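Local coordinates for fibrinogen binding protein (Staphylococcus aureus subsp. aureus Mu50, PDB 3DOA), which probably binds fibrinogen and belongs to the NFACT family, whose relatives act on stalled ribosomes, at residues M1-K9 / L195-I205; L15-K25 / M36-L47. All blocks are in the same frame, centred on the assembly; numbering follows the deposited sequence. Where two conformers were deposited one is given.

Interaction 1: residues M1-K9 / L195-I205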
loop_
_atom_site.group_PDB
_atom_site.type_symbol
_atom_site.label_atom_id
_atom_site.label_comp_id
_atom_site.label_asym_id
_atom_site.label_seq_id
_atom_site.Cartn_x
_atom_site.Cartn_y
_atom_site.Cartn_z
ATOM N N MET A 1 1.436 10.367 -2.509
ATOM C CA MET A 1 0.537 10.204 -1.332
ATOM C C MET A 1 -0.907 9.708 -1.645
ATOM O O MET A 1 -1.621 9.392 -0.697
ATOM C CB MET A 1 0.501 11.492 -0.436
ATOM C CG MET A 1 0.297 11.124 1.130
ATOM S SD MET A 1 0.584 12.281 2.577
ATOM C CE MET A 1 0.378 11.246 4.111
ATOM N N ALA A 2 -1.348 9.593 -2.918
ATOM C CA ALA A 2 -2.712 9.009 -3.231
ATOM C C ALA A 2 -2.777 7.509 -3.002
ATOM O O ALA A 2 -3.867 6.971 -2.795
ATOM C CB ALA A 2 -3.169 9.305 -4.639
ATOM N N TYR A 3 -1.625 6.817 -3.056
ATOM C CA TYR A 3 -1.502 5.456 -2.469
ATOM C C TYR A 3 -1.474 5.496 -0.914
ATOM O O TYR A 3 -0.473 5.455 -0.314
ATOM C CB TYR A 3 -0.304 4.728 -3.070
ATOM C CG TYR A 3 -0.521 3.222 -3.315
ATOM C CD1 TYR A 3 -0.799 2.334 -2.253
ATOM C CD2 TYR A 3 -0.422 2.691 -4.593
ATOM C CE1 TYR A 3 -0.960 0.978 -2.482
ATOM C CE2 TYR A 3 -0.613 1.352 -4.823
ATOM C CZ TYR A 3 -0.880 0.496 -3.774
ATOM O OH TYR A 3 -1.092 -0.827 -4.033
ATOM N N ASP A 4 -2.636 5.723 -0.339
ATOM C CA ASP A 4 -2.995 5.616 1.062
ATOM C C ASP A 4 -2.834 4.280 1.736
ATOM O O ASP A 4 -2.736 3.224 1.084
ATOM C CB ASP A 4 -4.533 5.608 1.069
ATOM C CG ASP A 4 -5.085 6.879 0.897
ATOM O OD1 ASP A 4 -4.315 7.718 0.436
ATOM O OD2 ASP A 4 -6.255 7.076 1.238
ATOM N N GLY A 5 -3.053 4.332 3.042
ATOM C CA GLY A 5 -3.525 3.198 3.769
ATOM C C GLY A 5 -4.750 2.597 3.127
ATOM O O GLY A 5 -4.754 1.441 2.754
ATOM N N LEU A 6 -5.810 3.374 2.972
ATOM C CA LEU A 6 -7.079 2.801 2.510
ATOM C C LEU A 6 -6.993 2.226 1.098
ATOM O O LEU A 6 -7.578 1.179 0.802
ATOM C CB LEU A 6 -8.204 3.822 2.650
ATOM C CG LEU A 6 -8.307 4.509 4.023
ATOM C CD1 LEU A 6 -9.146 5.627 3.772
ATOM C CD2 LEU A 6 -8.938 3.692 5.164
ATOM N N PHE A 7 -6.249 2.892 0.230
ATOM C CA PHE A 7 -5.982 2.343 -1.096
ATOM C C PHE A 7 -5.276 0.983 -0.954
ATOM O O PHE A 7 -5.739 -0.051 -1.491
ATOM C CB PHE A 7 -5.129 3.306 -1.899
ATOM C CG PHE A 7 -5.082 2.973 -3.317
ATOM C CD1 PHE A 7 -6.055 3.443 -4.181
ATOM C CD2 PHE A 7 -4.111 2.135 -3.803
ATOM C CE1 PHE A 7 -6.057 3.116 -5.568
ATOM C CE2 PHE A 7 -4.080 1.801 -5.171
ATOM C CZ PHE A 7 -5.073 2.306 -6.073
ATOM N N THR A 8 -4.187 0.975 -0.178
ATOM C CA THR A 8 -3.541 -0.284 0.219
ATOM C C THR A 8 -4.536 -1.336 0.741
ATOM O O THR A 8 -4.509 -2.500 0.315
ATOM C CB THR A 8 -2.505 -0.037 1.284
ATOM O OG1 THR A 8 -1.519 0.853 0.763
ATOM C CG2 THR A 8 -1.862 -1.329 1.775
ATOM N N LYS A 9 -5.431 -0.971 1.639
ATOM C CA LYS A 9 -6.355 -1.980 2.120
ATOM C C LYS A 9 -6.981 -2.630 0.909
ATOM O O LYS A 9 -7.095 -3.847 0.869
ATOM C CB LYS A 9 -7.429 -1.405 3.083
ATOM C CG LYS A 9 -8.752 -2.202 3.134
ATOM C CD LYS A 9 -9.778 -1.623 4.134
ATOM C CE LYS A 9 -10.301 -2.642 5.125
ATOM N NZ LYS A 9 -10.526 -3.982 4.451
ATOM N N LEU A 195 -5.543 14.127 9.128
ATOM C CA LEU A 195 -4.293 13.600 8.598
ATOM C C LEU A 195 -3.272 13.391 9.720
ATOM O O LEU A 195 -2.579 12.423 9.738
ATOM C CB LEU A 195 -3.727 14.518 7.524
ATOM C CG LEU A 195 -2.793 13.875 6.505
ATOM C CD1 LEU A 195 -3.521 12.790 5.678
ATOM C CD2 LEU A 195 -2.218 14.930 5.568
ATOM N N ASN A 196 -3.188 14.271 10.675
ATOM C CA ASN A 196 -2.201 14.086 11.707
ATOM C C ASN A 196 -2.490 12.979 12.679
ATOM O O ASN A 196 -1.592 12.611 13.380
ATOM C CB ASN A 196 -2.039 15.341 12.593
ATOM C CG ASN A 196 -1.631 16.545 11.823
ATOM O OD1 ASN A 196 -0.888 16.433 10.851
ATOM N ND2 ASN A 196 -2.151 17.714 12.226
ATOM N N GLN A 197 -3.722 12.499 12.820
ATOM C CA GLN A 197 -3.980 11.567 13.927
ATOM C C GLN A 197 -4.245 10.160 13.501
ATOM O O GLN A 197 -4.241 9.241 14.345
ATOM C CB GLN A 197 -5.160 12.012 14.788
ATOM C CG GLN A 197 -4.726 12.551 16.155
ATOM C CD GLN A 197 -4.825 14.075 16.201
ATOM O OE1 GLN A 197 -5.049 14.658 17.262
ATOM N NE2 GLN A 197 -4.707 14.720 15.035
ATOM N N PHE A 198 -4.483 9.983 12.208
ATOM C CA PHE A 198 -4.994 8.723 11.700
ATOM C C PHE A 198 -4.055 8.072 10.713
ATOM O O PHE A 198 -3.583 8.697 9.764
ATOM C CB PHE A 198 -6.427 8.949 11.181
ATOM C CG PHE A 198 -7.389 9.185 12.297
ATOM C CD1 PHE A 198 -7.949 8.115 12.982
ATOM C CD2 PHE A 198 -7.617 10.455 12.773
ATOM C CE1 PHE A 198 -8.821 8.307 14.089
ATOM C CE2 PHE A 198 -8.488 10.673 13.887
ATOM C CZ PHE A 198 -9.092 9.588 14.533
ATOM N N GLU A 199 -3.734 6.821 11.027
ATOM C CA GLU A 199 -2.733 5.999 10.285
ATOM C C GLU A 199 -3.227 5.750 8.885
ATOM O O GLU A 199 -4.379 5.369 8.640
ATOM C CB GLU A 199 -2.452 4.645 11.030
ATOM C CG GLU A 199 -1.509 3.564 10.308
ATOM C CD GLU A 199 -1.365 2.160 11.051
ATOM O OE1 GLU A 199 -2.329 1.647 11.729
ATOM O OE2 GLU A 199 -0.240 1.561 10.911
ATOM N N GLY A 200 -2.360 5.984 7.944
ATOM C CA GLY A 200 -2.733 5.721 6.571
ATOM C C GLY A 200 -3.682 6.668 5.870
ATOM O O GLY A 200 -4.090 6.390 4.741
ATOM N N PHE A 201 -4.023 7.787 6.490
ATOM C CA PHE A 201 -4.825 8.809 5.813
ATOM C C PHE A 201 -4.021 9.648 4.823
ATOM O O PHE A 201 -2.794 9.681 4.879
ATOM C CB PHE A 201 -5.492 9.725 6.835
ATOM C CG PHE A 201 -6.847 9.242 7.316
ATOM C CD1 PHE A 201 -7.447 8.076 6.799
ATOM C CD2 PHE A 201 -7.558 10.008 8.237
ATOM C CE1 PHE A 201 -8.700 7.675 7.226
ATOM C CE2 PHE A 201 -8.796 9.602 8.658
ATOM C CZ PHE A 201 -9.365 8.432 8.148
ATOM N N SER A 202 -4.736 10.269 3.893
ATOM C CA SER A 202 -4.198 11.209 2.897
ATOM C C SER A 202 -5.132 12.417 2.799
ATOM O O SER A 202 -6.363 12.318 3.119
ATOM C CB SER A 202 -4.193 10.587 1.512
ATOM O OG SER A 202 -5.487 10.062 1.243
ATOM N N PRO A 203 -4.586 13.530 2.286
ATOM C CA PRO A 203 -5.312 14.674 1.843
ATOM C C PRO A 203 -6.625 14.298 1.137
ATOM O O PRO A 203 -7.707 14.736 1.553
ATOM C CB PRO A 203 -4.325 15.287 0.883
ATOM C CG PRO A 203 -3.080 15.088 1.530
ATOM C CD PRO A 203 -3.152 13.743 2.078
ATOM N N LEU A 204 -6.519 13.445 0.127
ATOM C CA LEU A 204 -7.676 13.014 -0.616
ATOM C C LEU A 204 -8.781 12.590 0.293
ATOM O O LEU A 204 -9.919 13.117 0.183
ATOM C CB LEU A 204 -7.343 11.861 -1.549
ATOM C CG LEU A 204 -6.686 12.257 -2.871
ATOM C CD1 LEU A 204 -5.850 11.122 -3.584
ATOM C CD2 LEU A 204 -7.819 12.760 -3.742
ATOM N N ILE A 205 -8.488 11.666 1.201
ATOM C CA ILE A 205 -9.572 11.117 2.003
ATOM C C ILE A 205 -10.002 12.093 3.121
ATOM O O ILE A 205 -11.211 12.218 3.401
ATOM C CB ILE A 205 -9.232 9.707 2.549
ATOM C CG1 ILE A 205 -10.533 8.969 2.953
ATOM C CG2 ILE A 205 -8.127 9.772 3.629
ATOM C CD1 ILE A 205 -11.400 8.540 1.752
#
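Ser202 and Asp4 show how a loop can be pinned beside a helix start. The Ser202 side chain rises toward residues 1-9: its CB rests 3.6 Å from the backbone O of Met1, and its OG gives a hydrogen bond of 2.7 Å to Asp4 OD1, entering on the syn side, 19° out of the carboxylate plane. OG lies between the backbone N and carbonyl carbon of its own residue (chi1 51°), from where it also takes a weak N-terminal capping bond from Ile205 N. One hydroxyl thus ties the start of helix 203-210 to the residue preceding helix 5-15. The bond of Gly5 N to Gly200 O, 2.9 Å and bent at 132°, uses a carbonyl lone pair; it forms where Gly5 and Gly200, without side chains, lie CA to CA 3.9 Å apart. On the apolar side Leu6 CD1 touches Ile205 CG1 at 3.7 Å and approaches Phe201 CE1 at 4.0 Å, while Met1 SD lies 4.0 Å from Pro203 CD and its CE 3.6 Å from Phe201 O. Met229 of helix 220-232 covers Leu6 and Phe201, Arg97 donates to Phe201 O, Tyr252 of strand 251-252 packs on Ser202 and Ile205, and Phe251 meets Phe7 edge-to-face.

Interaction 2: residues L15-K25 / M36-L47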
loop_
_atom_site.group_PDB
_atom_site.type_symbol
_atom_site.label_atom_id
_atom_site.label_comp_id
_atom_site.label_asym_id
_atom_site.label_seq_id
_atom_site.Cartn_x
_atom_site.Cartn_y
_atom_site.Cartn_z
ATOM N N LEU A 15 -5.533 -8.878 -4.047
ATOM C CA LEU A 15 -4.376 -9.765 -4.272
ATOM C C LEU A 15 -4.478 -11.107 -3.516
ATOM O O LEU A 15 -3.609 -11.964 -3.639
ATOM C CB LEU A 15 -3.073 -9.045 -3.890
ATOM C CG LEU A 15 -2.717 -7.792 -4.681
ATOM C CD1 LEU A 15 -1.344 -7.228 -4.299
ATOM C CD2 LEU A 15 -2.757 -8.096 -6.137
ATOM N N GLN A 16 -5.552 -11.316 -2.779
ATOM C CA GLN A 16 -5.712 -12.555 -2.017
ATOM C C GLN A 16 -5.818 -13.848 -2.885
ATOM O O GLN A 16 -5.459 -14.964 -2.448
ATOM C CB GLN A 16 -6.931 -12.411 -1.130
ATOM C CG GLN A 16 -6.812 -11.223 -0.209
ATOM C CD GLN A 16 -5.792 -11.464 0.847
ATOM O OE1 GLN A 16 -5.862 -12.488 1.480
ATOM N NE2 GLN A 16 -4.864 -10.540 1.070
ATOM N N PHE A 17 -6.292 -13.711 -4.112
ATOM C CA PHE A 17 -6.420 -14.850 -4.979
ATOM C C PHE A 17 -5.024 -15.369 -5.301
ATOM O O PHE A 17 -4.873 -16.494 -5.708
ATOM C CB PHE A 17 -7.191 -14.480 -6.256
ATOM C CG PHE A 17 -6.344 -13.798 -7.304
ATOM C CD1 PHE A 17 -5.803 -14.510 -8.352
ATOM C CD2 PHE A 17 -6.068 -12.450 -7.225
ATOM C CE1 PHE A 17 -5.003 -13.876 -9.327
ATOM C CE2 PHE A 17 -5.276 -11.810 -8.179
ATOM C CZ PHE A 17 -4.743 -12.517 -9.227
ATOM N N LEU A 18 -3.991 -14.584 -5.107
ATOM C CA LEU A 18 -2.642 -15.118 -5.260
ATOM C C LEU A 18 -2.159 -16.008 -4.066
ATOM O O LEU A 18 -1.178 -16.740 -4.201
ATOM C CB LEU A 18 -1.636 -13.972 -5.496
ATOM C CG LEU A 18 -1.762 -13.029 -6.708
ATOM C CD1 LEU A 18 -0.848 -11.812 -6.585
ATOM C CD2 LEU A 18 -1.477 -13.775 -7.972
ATOM N N THR A 19 -2.780 -15.960 -2.893
ATOM C CA THR A 19 -2.348 -16.891 -1.806
ATOM C C THR A 19 -2.352 -18.376 -2.254
ATOM O O THR A 19 -3.299 -18.780 -2.885
ATOM C CB THR A 19 -3.262 -16.761 -0.612
ATOM O OG1 THR A 19 -3.670 -15.422 -0.543
ATOM C CG2 THR A 19 -2.561 -17.038 0.629
ATOM N N THR A 20 -1.311 -19.167 -1.951
ATOM C CA THR A 20 -1.142 -20.528 -2.519
ATOM C C THR A 20 -0.316 -20.590 -3.764
ATOM O O THR A 20 0.168 -21.652 -4.112
ATOM C CB THR A 20 -2.463 -21.130 -2.885
ATOM O OG1 THR A 20 -3.141 -21.259 -1.662
ATOM C CG2 THR A 20 -2.365 -22.502 -3.600
ATOM N N GLY A 21 -0.176 -19.467 -4.462
ATOM C CA GLY A 21 0.529 -19.453 -5.715
ATOM C C GLY A 21 1.992 -19.635 -5.393
ATOM O O GLY A 21 2.446 -19.419 -4.254
ATOM N N ARG A 22 2.711 -20.021 -6.443
ATOM C CA ARG A 22 4.124 -20.253 -6.436
ATOM C C ARG A 22 4.869 -19.096 -7.102
ATOM O O ARG A 22 4.489 -18.627 -8.173
ATOM C CB ARG A 22 4.396 -21.519 -7.243
ATOM C CG ARG A 22 5.852 -22.022 -7.158
ATOM C CD ARG A 22 6.061 -23.371 -7.798
ATOM N NE ARG A 22 5.077 -24.420 -7.421
ATOM C CZ ARG A 22 5.064 -25.194 -6.304
ATOM N NH1 ARG A 22 5.954 -25.047 -5.322
ATOM N NH2 ARG A 22 4.114 -26.132 -6.155
ATOM N N VAL A 23 5.966 -18.682 -6.487
ATOM C CA VAL A 23 6.818 -17.671 -7.057
ATOM C C VAL A 23 7.674 -18.317 -8.162
ATOM O O VAL A 23 8.512 -19.209 -7.948
ATOM C CB VAL A 23 7.732 -17.109 -6.006
ATOM C CG1 VAL A 23 8.521 -15.984 -6.568
ATOM C CG2 VAL A 23 6.939 -16.704 -4.787
ATOM N N HIS A 24 7.469 -17.821 -9.356
ATOM C CA HIS A 24 7.896 -18.497 -10.534
ATOM C C HIS A 24 9.040 -17.813 -11.216
ATOM O O HIS A 24 9.681 -18.423 -12.065
ATOM C CB HIS A 24 6.720 -18.532 -11.484
ATOM C CG HIS A 24 6.966 -19.310 -12.725
ATOM N ND1 HIS A 24 7.249 -18.706 -13.930
ATOM C CD2 HIS A 24 6.965 -20.640 -12.957
ATOM C CE1 HIS A 24 7.395 -19.630 -14.860
ATOM N NE2 HIS A 24 7.232 -20.812 -14.294
ATOM N N LYS A 25 9.293 -16.556 -10.868
ATOM C CA LYS A 25 10.206 -15.693 -11.625
ATOM C C LYS A 25 10.313 -14.362 -10.892
ATOM O O LYS A 25 9.330 -13.865 -10.292
ATOM C CB LYS A 25 9.641 -15.443 -13.016
ATOM C CG LYS A 25 10.649 -15.157 -14.152
ATOM C CD LYS A 25 10.323 -16.025 -15.495
ATOM C CE LYS A 25 8.861 -15.769 -16.143
ATOM N NZ LYS A 25 8.269 -16.895 -17.030
ATOM N N MET A 36 7.550 -9.557 -9.921
ATOM C CA MET A 36 7.608 -10.883 -9.294
ATOM C C MET A 36 6.494 -11.691 -9.928
ATOM O O MET A 36 5.338 -11.379 -9.661
ATOM C CB MET A 36 7.481 -10.727 -7.775
ATOM C CG MET A 36 6.924 -11.924 -7.045
ATOM S SD MET A 36 6.959 -11.880 -5.170
ATOM C CE MET A 36 8.621 -11.271 -4.719
ATOM N N VAL A 37 6.795 -12.677 -10.799
ATOM C CA VAL A 37 5.659 -13.448 -11.356
ATOM C C VAL A 37 5.202 -14.657 -10.506
ATOM O O VAL A 37 5.987 -15.476 -10.114
ATOM C CB VAL A 37 5.671 -13.710 -12.891
ATOM C CG1 VAL A 37 6.948 -13.270 -13.498
ATOM C CG2 VAL A 37 5.289 -15.127 -13.214
ATOM N N VAL A 38 3.915 -14.662 -10.171
ATOM C CA VAL A 38 3.300 -15.663 -9.374
ATOM C C VAL A 38 2.438 -16.541 -10.250
ATOM O O VAL A 38 1.581 -16.065 -10.967
ATOM C CB VAL A 38 2.433 -15.024 -8.333
ATOM C CG1 VAL A 38 1.806 -16.107 -7.433
ATOM C CG2 VAL A 38 3.284 -14.052 -7.553
ATOM N N ARG A 39 2.668 -17.841 -10.160
ATOM C CA ARG A 39 1.990 -18.828 -10.978
ATOM C C ARG A 39 1.017 -19.554 -10.063
ATOM O O ARG A 39 1.393 -20.136 -9.076
ATOM C CB ARG A 39 3.018 -19.748 -11.582
ATOM C CG ARG A 39 2.519 -20.575 -12.692
ATOM C CD ARG A 39 3.620 -21.460 -13.348
ATOM N NE ARG A 39 2.980 -22.365 -14.308
ATOM C CZ ARG A 39 3.050 -22.251 -15.634
ATOM N NH1 ARG A 39 2.398 -23.141 -16.410
ATOM N NH2 ARG A 39 3.798 -21.279 -16.192
ATOM N N GLN A 40 -0.256 -19.424 -10.372
ATOM C CA GLN A 40 -1.339 -19.949 -9.580
ATOM C C GLN A 40 -2.047 -20.803 -10.618
ATOM O O GLN A 40 -2.196 -20.371 -11.723
ATOM C CB GLN A 40 -2.203 -18.792 -9.068
ATOM C CG GLN A 40 -3.448 -19.218 -8.381
ATOM C CD GLN A 40 -3.160 -19.786 -7.003
ATOM O OE1 GLN A 40 -3.071 -19.020 -6.034
ATOM N NE2 GLN A 40 -3.005 -21.135 -6.896
ATOM N N ASN A 41 -2.391 -22.042 -10.304
ATOM C CA ASN A 41 -2.940 -22.958 -11.296
ATOM C C ASN A 41 -2.417 -22.781 -12.748
ATOM O O ASN A 41 -3.152 -22.710 -13.692
ATOM C CB ASN A 41 -4.453 -22.869 -11.261
ATOM C CG ASN A 41 -5.126 -23.784 -12.285
ATOM O OD1 ASN A 41 -4.544 -24.778 -12.733
ATOM N ND2 ASN A 41 -6.358 -23.462 -12.656
ATOM N N ARG A 42 -1.119 -22.725 -12.930
ATOM C CA ARG A 42 -0.523 -22.731 -14.272
ATOM C C ARG A 42 -0.698 -21.492 -15.151
ATOM O O ARG A 42 -0.393 -21.537 -16.343
ATOM C CB ARG A 42 -0.977 -23.969 -15.015
ATOM C CG ARG A 42 -0.258 -25.194 -14.493
ATOM C CD ARG A 42 0.040 -26.150 -15.666
ATOM N NE ARG A 42 0.481 -27.472 -15.242
ATOM C CZ ARG A 42 -0.263 -28.339 -14.550
ATOM N NH1 ARG A 42 -1.494 -28.042 -14.161
ATOM N NH2 ARG A 42 0.239 -29.519 -14.228
ATOM N N GLN A 43 -1.151 -20.392 -14.556
ATOM C CA GLN A 43 -1.193 -19.118 -15.222
ATOM C C GLN A 43 -0.316 -18.210 -14.473
ATOM O O GLN A 43 -0.299 -18.245 -13.267
ATOM C CB GLN A 43 -2.566 -18.523 -15.132
ATOM C CG GLN A 43 -3.650 -19.429 -15.620
ATOM C CD GLN A 43 -3.442 -19.851 -17.031
ATOM O OE1 GLN A 43 -3.728 -20.967 -17.354
ATOM N NE2 GLN A 43 -2.952 -18.959 -17.879
ATOM N N ASN A 44 0.373 -17.348 -15.186
ATOM C CA ASN A 44 1.249 -16.408 -14.540
ATOM C C ASN A 44 0.551 -15.087 -14.289
ATOM O O ASN A 44 -0.357 -14.692 -15.025
ATOM C CB ASN A 44 2.484 -16.195 -15.404
ATOM C CG ASN A 44 3.233 -17.477 -15.662
ATOM O OD1 ASN A 44 3.365 -18.310 -14.782
ATOM N ND2 ASN A 44 3.734 -17.636 -16.864
ATOM N N HIS A 45 0.999 -14.413 -13.233
ATOM C CA HIS A 45 0.530 -13.076 -12.831
ATOM C C HIS A 45 1.742 -12.177 -12.475
ATOM O O HIS A 45 2.564 -12.566 -11.686
ATOM C CB HIS A 45 -0.429 -13.217 -11.658
ATOM C CG HIS A 45 -1.631 -14.059 -11.957
ATOM N ND1 HIS A 45 -2.814 -13.535 -12.434
ATOM C CD2 HIS A 45 -1.840 -15.387 -11.844
ATOM C CE1 HIS A 45 -3.698 -14.499 -12.605
ATOM N NE2 HIS A 45 -3.135 -15.634 -12.247
ATOM N N GLN A 46 1.877 -11.005 -13.099
ATOM C CA GLN A 46 3.004 -10.064 -12.874
ATOM C C GLN A 46 2.700 -9.041 -11.758
ATOM O O GLN A 46 1.944 -8.115 -11.948
ATOM C CB GLN A 46 3.270 -9.269 -14.141
ATOM C CG GLN A 46 4.557 -9.453 -14.845
ATOM C CD GLN A 46 4.544 -8.748 -16.210
ATOM O OE1 GLN A 46 3.718 -7.834 -16.452
ATOM N NE2 GLN A 46 5.443 -9.178 -17.127
ATOM N N LEU A 47 3.339 -9.224 -10.613
ATOM C CA LEU A 47 3.181 -8.377 -9.433
ATOM C C LEU A 47 4.293 -7.333 -9.484
ATOM O O LEU A 47 5.472 -7.678 -9.501
ATOM C CB LEU A 47 3.340 -9.238 -8.183
ATOM C CG LEU A 47 2.917 -8.613 -6.881
ATOM C CD1 LEU A 47 1.459 -8.218 -6.945
ATOM C CD2 LEU A 47 3.088 -9.626 -5.819
#
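Arg22 O takes the N-H of Arg39 at 2.8 Å, nearly straight (174°), while the CA of Val38 makes a weaker CA-H...O contact of 3.4 Å to the same oxygen. Arg22 N returns a bond to Arg39 O, completing a hydrogen-bonded antiparallel pair in the hairpin of strands 22-30 and 33-40, which edges a four-stranded antiparallel sheet. After the regular, non-hydrogen-bonded pair Val23-Val38, the pairing slips: His24 and Lys25 both face Val37, a classic beta bulge, with His24 N on Val37 O at 2.9 Å and Val37 N on Lys25 O. The His24 ring lies alongside Arg39, its CD2 3.5 Å from Arg39 CD. Upstream, the 3-10 turn packs on strands 33-40 and 43-50. Phe17 points its ring edge at the face of His45 in a T-shaped stack, planes at 77° and centroids 5.1 Å apart; a chi1 of 81° swings the ring over its own backbone, toward the histidine. Leu18 CD2 lies 3.9 Å from His45 CB and also nears Val38 CG1, and Leu15 CD1 meets Leu47 CD1 at 4.0 Å. Leu60 of strand 57-61 packs on Leu15 and Leu47, Ile90 and Ile87 of strand 86-92 cover Leu18 and Val38, and helix 73-82 lies on Met36.

The pair illustrates how one helix can serve two distant contacts. Helix 5-15 starts in interaction 1 and ends where interaction 2 begins. The two centres lie 28 Å apart, and the nearest atoms of the two contacts, about 6 Å apart, do not touch. Along the chain, interaction 2 is nested within the long loop closed by interaction 1, being a local assembly of successive strands, whereas 1-9 and 195-205 join parts 186 residues apart. Interaction 1 sits about 10 Å from the centre of the chain and interaction 2 about 18 Å. Tyr3, whose hydroxyl bonds to Leu58 O, reaches from 1-9 to strand 57-61, on which Leu15 also packs.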